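Local atomic coordinates of polyporopepsin (Irpex lacteus, PDB entry 1WKR), a protein that cleaves proteins and peptides with broad specificity as a pepsin-like aspartic endopeptidase and clots milk. Residues T8-V12 with D13-N17; T129-L132 with F133-G136; A164-S167 with S168-T171; W274-N277 with L278-A281. One frame throughout, in Å; residues are numbered along the deposited sequence.

Contact 1 of 4, residues T8-V12 with D13-N17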
loop_
_atom_site.group_PDB
_atom_site.type_symbol
_atom_site.label_atom_id
_atom_site.label_comp_id
_atom_site.label_asym_id
_atom_site.label_seq_id
_atom_site.Cartn_x
_atom_site.Cartn_y
_atom_site.Cartn_z
ATOM N N THR A 8 -5.602 10.811 2.087
ATOM C CA THR A 8 -6.421 11.172 0.955
ATOM C C THR A 8 -6.272 10.168 -0.179
ATOM O O THR A 8 -5.176 9.833 -0.595
ATOM C CB THR A 8 -6.037 12.554 0.437
ATOM O OG1 THR A 8 -6.291 13.499 1.497
ATOM C CG2 THR A 8 -6.892 13.016 -0.684
ATOM N N ASN A 9 -7.438 9.681 -0.645
ATOM C CA ASN A 9 -7.528 8.707 -1.729
ATOM C C ASN A 9 -7.349 9.427 -3.029
ATOM O O ASN A 9 -8.227 10.261 -3.398
ATOM C CB ASN A 9 -8.897 8.030 -1.635
ATOM C CG ASN A 9 -9.043 6.856 -2.552
ATOM O OD1 ASN A 9 -8.573 6.879 -3.690
ATOM N ND2 ASN A 9 -9.728 5.797 -2.108
ATOM N N GLN A 10 -6.297 9.132 -3.778
ATOM C CA GLN A 10 -6.029 9.687 -5.115
ATOM C C GLN A 10 -6.237 8.619 -6.184
ATOM O O GLN A 10 -5.616 8.672 -7.248
ATOM C CB GLN A 10 -4.610 10.273 -5.217
ATOM C CG GLN A 10 -4.348 11.390 -4.204
ATOM C CD GLN A 10 -3.060 12.180 -4.448
ATOM O OE1 GLN A 10 -3.074 13.392 -4.194
ATOM N NE2 GLN A 10 -2.038 11.527 -4.937
ATOM N N LEU A 11 -7.057 7.616 -5.888
ATOM C CA LEU A 11 -7.529 6.577 -6.814
ATOM C C LEU A 11 -6.472 5.531 -7.063
ATOM O O LEU A 11 -6.738 4.310 -6.899
ATOM C CB LEU A 11 -7.992 7.157 -8.204
ATOM C CG LEU A 11 -8.950 8.305 -8.100
ATOM C CD1 LEU A 11 -9.413 8.711 -9.522
ATOM C CD2 LEU A 11 -10.128 8.038 -7.183
ATOM N N VAL A 12 -5.271 5.925 -7.437
ATOM C CA VAL A 12 -4.154 4.988 -7.659
ATOM C C VAL A 12 -3.286 4.835 -6.429
ATOM O O VAL A 12 -2.463 3.911 -6.342
ATOM C CB VAL A 12 -3.329 5.347 -8.910
ATOM C CG1 VAL A 12 -4.242 5.272 -10.182
ATOM C CG2 VAL A 12 -2.686 6.717 -8.843
ATOM N N ASP A 13 -3.368 5.784 -5.502
ATOM C CA ASP A 13 -2.553 5.753 -4.267
ATOM C C ASP A 13 -3.268 6.556 -3.222
ATOM O O ASP A 13 -4.257 7.248 -3.538
ATOM C CB ASP A 13 -1.115 6.285 -4.545
ATOM C CG ASP A 13 -1.132 7.675 -5.137
ATOM O OD1 ASP A 13 -1.632 8.590 -4.541
ATOM O OD2 ASP A 13 -0.503 7.808 -6.265
ATOM N N TYR A 14 -2.795 6.466 -1.981
ATOM C CA TYR A 14 -3.187 7.382 -0.905
ATOM C C TYR A 14 -1.980 8.232 -0.527
ATOM O O TYR A 14 -0.835 7.750 -0.563
ATOM C CB TYR A 14 -3.590 6.593 0.380
ATOM C CG TYR A 14 -5.082 6.336 0.468
ATOM C CD1 TYR A 14 -5.666 5.238 -0.200
ATOM C CD2 TYR A 14 -5.891 7.141 1.254
ATOM C CE1 TYR A 14 -7.061 5.005 -0.093
ATOM C CE2 TYR A 14 -7.237 6.890 1.394
ATOM C CZ TYR A 14 -7.810 5.805 0.740
ATOM O OH TYR A 14 -9.151 5.547 0.880
ATOM N N VAL A 15 -2.266 9.482 -0.122
ATOM C CA VAL A 15 -1.236 10.369 0.387
ATOM C C VAL A 15 -1.606 10.867 1.742
ATOM O O VAL A 15 -2.750 10.871 2.192
ATOM C CB VAL A 15 -1.035 11.590 -0.528
ATOM C CG1 VAL A 15 -0.376 11.122 -1.828
ATOM C CG2 VAL A 15 -2.340 12.352 -0.798
ATOM N N VAL A 16 -0.571 11.309 2.482
ATOM C CA VAL A 16 -0.728 12.024 3.740
ATOM C C VAL A 16 0.138 13.269 3.643
ATOM O O VAL A 16 1.182 13.309 3.026
ATOM C CB VAL A 16 -0.332 11.204 4.993
ATOM C CG1 VAL A 16 -1.284 10.069 5.244
ATOM C CG2 VAL A 16 1.091 10.657 4.848
ATOM N N ASN A 17 -0.325 14.339 4.318
ATOM C CA ASN A 17 0.507 15.524 4.560
ATOM C C ASN A 17 1.513 15.246 5.596
ATOM O O ASN A 17 1.258 14.712 6.692
ATOM C CB ASN A 17 -0.413 16.718 5.041
ATOM C CG ASN A 17 -1.196 17.207 3.887
ATOM O OD1 ASN A 17 -2.380 17.730 4.239
ATOM N ND2 ASN A 17 -0.822 17.171 2.751
#
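T8 and V15 face each other as an antiparallel hydrogen-bonded pair, with T8 N to V15 O at 2.9 Å and V15 N returning to T8 O at 3.0 Å. N9 and Y14 form the next, non-hydrogen-bonded pair, so strands 3-9 and 14-20 make a beta hairpin whose turn runs through Q10-D13. A third backbone bond, Q10 N to D13 O at 2.8 Å, ties the base of the turn. Inside the turn the side chain of N9 reaches forward: its OD1 takes the N-H of L11 at 2.8 Å, an Asx turn.

The side chains of N9 and Y14 share one face of the hairpin. The CA of N9 sits over the centre of the Y14 ring, 3.7 Å from the centroid, a CH-pi contact. The ND2 of N9 makes a weak bond to Y14 OH, whose stronger partner is N157; ND2 itself also bonds to E314. The far side of the hairpin carries T8 and V15, and the OG1 of T8 turns to T156.

The side chain of D13 lies about 8 Å from that of the active-site residue D32. Its CG lies between the backbone N and the carbonyl carbon (chi1 56°), which swings OD1 back over the turn to Q10. V15 packs its methyls against the amide of Q10, which also gives an N-H to the backbone of G100. From a position 21° out of the Q10 amide plane, D13 OD1 receives NE2 on its syn lone pair at 3.0 Å.

Contact 2 of 4, residues T129-L132 with F133-G136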
loop_
_atom_site.group_PDB
_atom_site.type_symbol
_atom_site.label_atom_id
_atom_site.label_comp_id
_atom_site.label_asym_id
_atom_site.label_seq_id
_atom_site.Cartn_x
_atom_site.Cartn_y
_atom_site.Cartn_z
ATOM N N THR A 129 7.884 4.771 11.633
ATOM C CA THR A 129 7.215 4.024 12.689
ATOM C C THR A 129 8.234 3.577 13.755
ATOM O O THR A 129 7.992 3.710 14.953
ATOM C CB THR A 129 6.525 2.778 12.097
ATOM O OG1 THR A 129 5.864 3.187 10.872
ATOM C CG2 THR A 129 5.502 2.229 13.051
ATOM N N ASP A 130 9.388 3.048 13.307
ATOM C CA ASP A 130 10.441 2.649 14.222
ATOM C C ASP A 130 10.896 3.810 15.109
ATOM O O ASP A 130 11.080 3.613 16.305
ATOM C CB ASP A 130 11.677 2.161 13.421
ATOM C CG ASP A 130 11.491 0.874 12.772
ATOM O OD1 ASP A 130 10.666 0.053 13.182
ATOM O OD2 ASP A 130 12.270 0.629 11.776
ATOM N N ASN A 131 11.089 4.993 14.531
ATOM C CA ASN A 131 11.536 6.137 15.307
ATOM C C ASN A 131 10.499 6.644 16.264
ATOM O O ASN A 131 10.815 7.018 17.424
ATOM C CB ASN A 131 12.026 7.263 14.394
ATOM C CG ASN A 131 13.367 6.964 13.778
ATOM O OD1 ASN A 131 14.235 6.334 14.388
ATOM N ND2 ASN A 131 13.561 7.423 12.533
ATOM N N LEU A 132 9.234 6.730 15.863
ATOM C CA LEU A 132 8.153 7.105 16.763
ATOM C C LEU A 132 8.167 6.169 17.982
ATOM O O LEU A 132 7.897 6.641 19.107
ATOM C CB LEU A 132 6.801 6.986 16.068
ATOM C CG LEU A 132 6.541 8.181 15.105
ATOM C CD1 LEU A 132 5.317 7.816 14.236
ATOM C CD2 LEU A 132 6.274 9.466 15.867
ATOM N N PHE A 133 8.410 4.882 17.784
ATOM C CA PHE A 133 8.439 3.969 18.908
ATOM C C PHE A 133 9.705 4.094 19.708
ATOM O O PHE A 133 9.640 4.192 20.966
ATOM C CB PHE A 133 8.270 2.541 18.397
ATOM C CG PHE A 133 8.360 1.588 19.566
ATOM C CD1 PHE A 133 7.330 1.572 20.527
ATOM C CD2 PHE A 133 9.500 0.775 19.765
ATOM C CE1 PHE A 133 7.486 0.782 21.705
ATOM C CE2 PHE A 133 9.575 -0.029 20.921
ATOM C CZ PHE A 133 8.598 -0.001 21.852
ATOM N N SER A 134 10.892 4.132 19.107
ATOM C CA SER A 134 12.140 4.124 19.919
ATOM C C SER A 134 12.282 5.456 20.637
ATOM O O SER A 134 12.956 5.448 21.720
ATOM C CB SER A 134 13.352 3.851 19.005
ATOM O OG SER A 134 13.522 4.881 18.089
ATOM N N GLN A 135 11.736 6.531 20.177
ATOM C CA GLN A 135 11.827 7.795 20.888
ATOM C C GLN A 135 10.783 7.888 21.985
ATOM O O GLN A 135 10.787 8.904 22.735
ATOM C CB GLN A 135 11.678 8.953 19.883
ATOM C CG GLN A 135 10.295 9.265 19.545
ATOM C CD GLN A 135 10.163 10.296 18.313
ATOM O OE1 GLN A 135 11.182 10.572 17.650
ATOM N NE2 GLN A 135 8.939 10.700 18.046
ATOM N N GLY A 136 9.937 6.911 22.144
ATOM C CA GLY A 136 9.012 6.873 23.292
ATOM C C GLY A 136 7.725 7.478 22.998
ATOM O O GLY A 136 6.877 7.647 23.909
HETATM O O HOH W 1 14.635 3.978 15.729
#
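Successive backbone bonds between T129-L132 and F133-G136 make this a local contact at the C-terminal end of helix 128-134, a short helix lying against strands 82-96 and 155-162. F133 N reaches T129 O, S134 N reaches D130 O at 2.9 Å, and Q135 N reaches N131 O; each is a helical i to i+4 bond.

Toward strand 82-96, L132 and Q135 lie side by side and point the same way, with CD2 of L132 3.7 Å from NE2 of Q135. The CG of Q135 occupies the position between the backbone N and the carbonyl carbon (chi1 82°), which folds the chain back over the last turn and brings CG to 3.1 Å from N131 O. Its amide nitrogen then continues to T137 and to the backbone of T83, while L132 also packs on L82, I84 and F162.

The outer side is polar. A water joins N131 OD1, to which it donates at 2.7 Å, with S134 OG at 2.8 Å, spanning two side chains whose own oxygens stay 4.0 Å apart. The other end of the N131 amide is held by Q87.

G136 takes a positive phi of 93°, and its N bonds to F133 O at 3.0 Å. It closes the last turn as a Schellman motif, with glycine as the residue that leaves the helical conformation.

Contact 3 of 4, residues A164-S167 with S168-T171; sequences ATDS and SKYT
D166 and S168, in the loop between strands 155-162 and 175-178, meet through a pair of hydrogen bonds to one carboxylate oxygen. D166 OD1 accepts the hydroxyl of S168 at 2.7 Å and the backbone N of the same residue at 3.0 Å. Both donors come from the same face of the carboxylate, well out of its plane. The carboxylate gets there because CG of D166 is anti to its backbone N (chi1 -178°), turning it forward over the bend; OD1 on the backbone N two residues on makes an Asx turn.

One backbone bond closes the same bend: K169 N reaches D166 O at 3.0 Å.

Van der Waals contact adds to this: the K169 chain bends at chi2 and lays CG against the D166 carboxylate, 3.6 Å from OD2, while the Y170 ring brings CE2 to 3.6 Å from S167 CA. That ring also meets Y317.

A water bridges T165 OG1 at 2.6 Å and Y170 OH at 2.9 Å.

NZ of K169 remains 5.0 Å from D166 OD2, and E159 lies close to that same oxygen. The lysine may therefore ease the two negative charges electrostatically, while the bend itself is held by neutral donors.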
loop_
_atom_site.group_PDB
_atom_site.type_symbol
_atom_site.label_atom_id
_atom_site.label_comp_id
_atom_site.label_asym_id
_atom_site.label_seq_id
_atom_site.Cartn_x
_atom_site.Cartn_y
_atom_site.Cartn_z
ATOM N N ALA A 164 -1.498 2.312 17.701
ATOM C CA ALA A 164 -2.792 1.771 18.164
ATOM C C ALA A 164 -3.645 1.493 16.943
ATOM O O ALA A 164 -3.354 1.942 15.839
ATOM C CB ALA A 164 -3.501 2.803 19.028
ATOM N N THR A 165 -4.728 0.783 17.158
ATOM C CA THR A 165 -5.793 0.612 16.198
ATOM C C THR A 165 -6.929 1.537 16.499
ATOM O O THR A 165 -7.018 2.093 17.673
ATOM C CB THR A 165 -6.319 -0.829 16.142
ATOM O OG1 THR A 165 -6.813 -1.187 17.485
ATOM C CG2 THR A 165 -5.264 -1.833 15.819
ATOM N N ASP A 166 -7.798 1.831 15.597
ATOM C CA ASP A 166 -8.945 2.721 15.695
ATOM C C ASP A 166 -10.188 1.913 15.373
ATOM O O ASP A 166 -10.448 1.587 14.237
ATOM C CB ASP A 166 -8.809 3.860 14.719
ATOM C CG ASP A 166 -9.930 4.910 14.737
ATOM O OD1 ASP A 166 -10.960 4.564 15.353
ATOM O OD2 ASP A 166 -9.835 5.933 14.092
ATOM N N SER A 167 -10.933 1.527 16.438
ATOM C CA SER A 167 -12.087 0.637 16.285
ATOM C C SER A 167 -13.257 1.254 15.534
ATOM O O SER A 167 -14.157 0.554 15.088
ATOM C CB SER A 167 -12.647 0.157 17.776
ATOM O OG SER A 167 -13.154 1.159 18.363
ATOM N N SER A 168 -13.200 2.548 15.284
ATOM C CA SER A 168 -14.196 3.186 14.458
ATOM C C SER A 168 -13.998 2.884 12.966
ATOM O O SER A 168 -14.856 3.174 12.159
ATOM C CB SER A 168 -14.274 4.728 14.672
ATOM O OG SER A 168 -13.177 5.374 14.005
ATOM N N LYS A 169 -12.859 2.254 12.632
ATOM C CA LYS A 169 -12.475 1.965 11.247
ATOM C C LYS A 169 -12.618 0.499 10.907
ATOM O O LYS A 169 -12.218 0.118 9.783
ATOM C CB LYS A 169 -11.081 2.443 10.985
ATOM C CG LYS A 169 -10.848 3.929 11.320
ATOM C CD LYS A 169 -11.701 4.842 10.483
ATOM C CE LYS A 169 -11.300 6.285 10.662
ATOM N NZ LYS A 169 -12.070 7.195 9.769
ATOM N N TYR A 170 -13.114 -0.355 11.785
ATOM C CA TYR A 170 -13.325 -1.737 11.401
ATOM C C TYR A 170 -14.527 -2.321 12.100
ATOM O O TYR A 170 -14.943 -1.801 13.154
ATOM C CB TYR A 170 -12.068 -2.589 11.634
ATOM C CG TYR A 170 -11.727 -2.898 13.095
ATOM C CD1 TYR A 170 -12.203 -4.016 13.776
ATOM C CD2 TYR A 170 -10.876 -2.053 13.807
ATOM C CE1 TYR A 170 -11.863 -4.286 15.091
ATOM C CE2 TYR A 170 -10.506 -2.360 15.129
ATOM C CZ TYR A 170 -11.017 -3.461 15.714
ATOM O OH TYR A 170 -10.652 -3.764 17.041
ATOM N N THR A 171 -15.081 -3.371 11.547
ATOM C CA THR A 171 -16.184 -4.136 12.137
ATOM C C THR A 171 -15.679 -5.521 12.505
ATOM O O THR A 171 -14.636 -5.997 12.024
ATOM C CB THR A 171 -17.335 -4.218 11.133
ATOM O OG1 THR A 171 -16.808 -4.791 9.910
ATOM C CG2 THR A 171 -17.986 -2.880 10.846
HETATM O O HOH W 2 -7.952 -3.512 18.021
#

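Contact 4 of 4, residues W274-N277 with L278-A281; sequences WPRN and LNTA
L278 and W274 meet at the indole nitrogen: W274 NE1 gives its N-H to L278 O at 3.0 Å, with the oxygen near the ring plane. A chi1 of -178° carries the indole away from its own backbone N, across the bend to this carbonyl. L278 N bonds to P275 O at 2.9 Å, and its CD1 packs 3.9 Å from P275 CG. N277 lies alongside, its ND2 bonded to the backbone of T151.

N279 follows, its N on R276 O at 3.1 Å. Its side chain runs beside that of R276, which forms a salt bridge with terminal N340, while N279 ND2 bonds to the backbone oxygens of S285 and S288. OD1 comes 3.5 Å from W274 CD1, at the indole edge.

At T280 a water intervenes: the backbone N donates to it and it donates to N277 O, 2.7 Å away.

A281 brings CB to 4.3 Å from W274 CZ2, and its N reaches L278 O at 3.0 Å. L278 O is gripped from opposite faces of its plane by this N-H and the indole. The bonds of L278, N279 and A281 to the carbonyl three residues earlier mark 3-10 turns, here between strands 263-267 and 289-295.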
loop_
_atom_site.group_PDB
_atom_site.type_symbol
_atom_site.label_atom_id
_atom_site.label_comp_id
_atom_site.label_asym_id
_atom_site.label_seq_id
_atom_site.Cartn_x
_atom_site.Cartn_y
_atom_site.Cartn_z
ATOM N N TRP A 274 -13.250 -1.178 -10.794
ATOM C CA TRP A 274 -12.859 0.208 -10.663
ATOM C C TRP A 274 -14.107 1.080 -10.461
ATOM O O TRP A 274 -15.161 0.734 -11.078
ATOM C CB TRP A 274 -12.084 0.625 -11.922
ATOM C CG TRP A 274 -11.564 2.011 -11.927
ATOM C CD1 TRP A 274 -12.169 3.122 -12.357
ATOM C CD2 TRP A 274 -10.284 2.439 -11.389
ATOM N NE1 TRP A 274 -11.390 4.255 -12.130
ATOM C CE2 TRP A 274 -10.250 3.834 -11.534
ATOM C CE3 TRP A 274 -9.224 1.799 -10.760
ATOM C CZ2 TRP A 274 -9.131 4.650 -11.075
ATOM C CZ3 TRP A 274 -8.097 2.533 -10.379
ATOM C CH2 TRP A 274 -8.088 3.937 -10.473
ATOM N N PRO A 275 -14.078 2.118 -9.672
ATOM C CA PRO A 275 -15.280 2.977 -9.507
ATOM C C PRO A 275 -15.741 3.534 -10.844
ATOM O O PRO A 275 -15.040 4.324 -11.496
ATOM C CB PRO A 275 -14.786 4.076 -8.554
ATOM C CG PRO A 275 -13.286 4.056 -8.586
ATOM C CD PRO A 275 -12.968 2.588 -8.821
ATOM N N ARG A 276 -16.945 3.105 -11.271
ATOM C CA ARG A 276 -17.361 3.382 -12.638
ATOM C C ARG A 276 -17.603 4.866 -12.933
ATOM O O ARG A 276 -17.343 5.288 -14.089
ATOM C CB ARG A 276 -18.608 2.592 -12.970
ATOM C CG ARG A 276 -18.295 1.109 -13.144
ATOM C CD ARG A 276 -19.520 0.239 -13.305
ATOM N NE ARG A 276 -20.205 0.066 -12.003
ATOM C CZ ARG A 276 -21.196 -0.820 -11.813
ATOM N NH1 ARG A 276 -21.716 -1.500 -12.834
ATOM N NH2 ARG A 276 -21.646 -1.042 -10.587
ATOM N N ASN A 277 -17.922 5.649 -11.941
ATOM C CA ASN A 277 -18.079 7.100 -12.201
ATOM C C ASN A 277 -16.791 7.713 -12.434
ATOM O O ASN A 277 -16.743 8.897 -12.912
ATOM C CB ASN A 277 -18.873 7.790 -11.091
ATOM C CG ASN A 277 -18.136 8.012 -9.860
ATOM O OD1 ASN A 277 -17.575 7.077 -9.193
ATOM N ND2 ASN A 277 -17.935 9.267 -9.414
ATOM N N LEU A 278 -15.641 7.062 -12.189
ATOM C CA LEU A 278 -14.265 7.494 -12.396
ATOM C C LEU A 278 -13.571 6.731 -13.451
ATOM O O LEU A 278 -12.348 6.680 -13.525
ATOM C CB LEU A 278 -13.535 7.458 -11.039
ATOM C CG LEU A 278 -14.138 8.307 -9.941
ATOM C CD1 LEU A 278 -13.426 7.991 -8.567
ATOM C CD2 LEU A 278 -13.967 9.811 -10.304
ATOM N N ASN A 279 -14.326 6.049 -14.361
ATOM C CA ASN A 279 -13.710 5.289 -15.401
ATOM C C ASN A 279 -12.757 6.126 -16.316
ATOM O O ASN A 279 -11.801 5.626 -16.850
ATOM C CB ASN A 279 -14.744 4.573 -16.309
ATOM C CG ASN A 279 -15.280 3.322 -15.730
ATOM O OD1 ASN A 279 -14.730 2.764 -14.742
ATOM N ND2 ASN A 279 -16.380 2.794 -16.287
ATOM N N THR A 280 -13.086 7.464 -16.438
ATOM C CA THR A 280 -12.213 8.260 -17.346
ATOM C C THR A 280 -10.852 8.387 -16.711
ATOM O O THR A 280 -9.869 8.604 -17.490
ATOM C CB THR A 280 -12.821 9.666 -17.586
ATOM O OG1 THR A 280 -12.998 10.266 -16.424
ATOM C CG2 THR A 280 -14.021 9.511 -18.264
ATOM N N ALA A 281 -10.702 8.246 -15.447
ATOM C CA ALA A 281 -9.373 8.408 -14.758
ATOM C C ALA A 281 -8.419 7.356 -15.248
ATOM O O ALA A 281 -7.180 7.502 -15.129
ATOM C CB ALA A 281 -9.499 8.384 -13.264
HETATM O O HOH W 3 -15.095 -0.047 -13.789
HETATM O O HOH W 4 -15.410 8.965 -15.296
#

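Contact 1 is the most buried of the four, a hairpin near the active site; contacts 2 and 4 are partly buried, and contact 3 lies at the surface. Contacts 1 and 4 touch directly: L11 at the hairpin turn packs its methyls on L278 and A281, and V12 approaches the W274 ring, so an N-terminal hairpin meets a loop from late in the chain. Contacts 2 and 4 lie on opposite sides of the chain's centre, about 39 Å between centres. Strand 155-162 neighbours contacts 1, 2 and 3 alike. Strand pairing dominates contact 1, i to i+4 bonds contact 2, a carboxylate-centred bend contact 3, and 3-10 bonds contact 4; bridging waters appear in the last three.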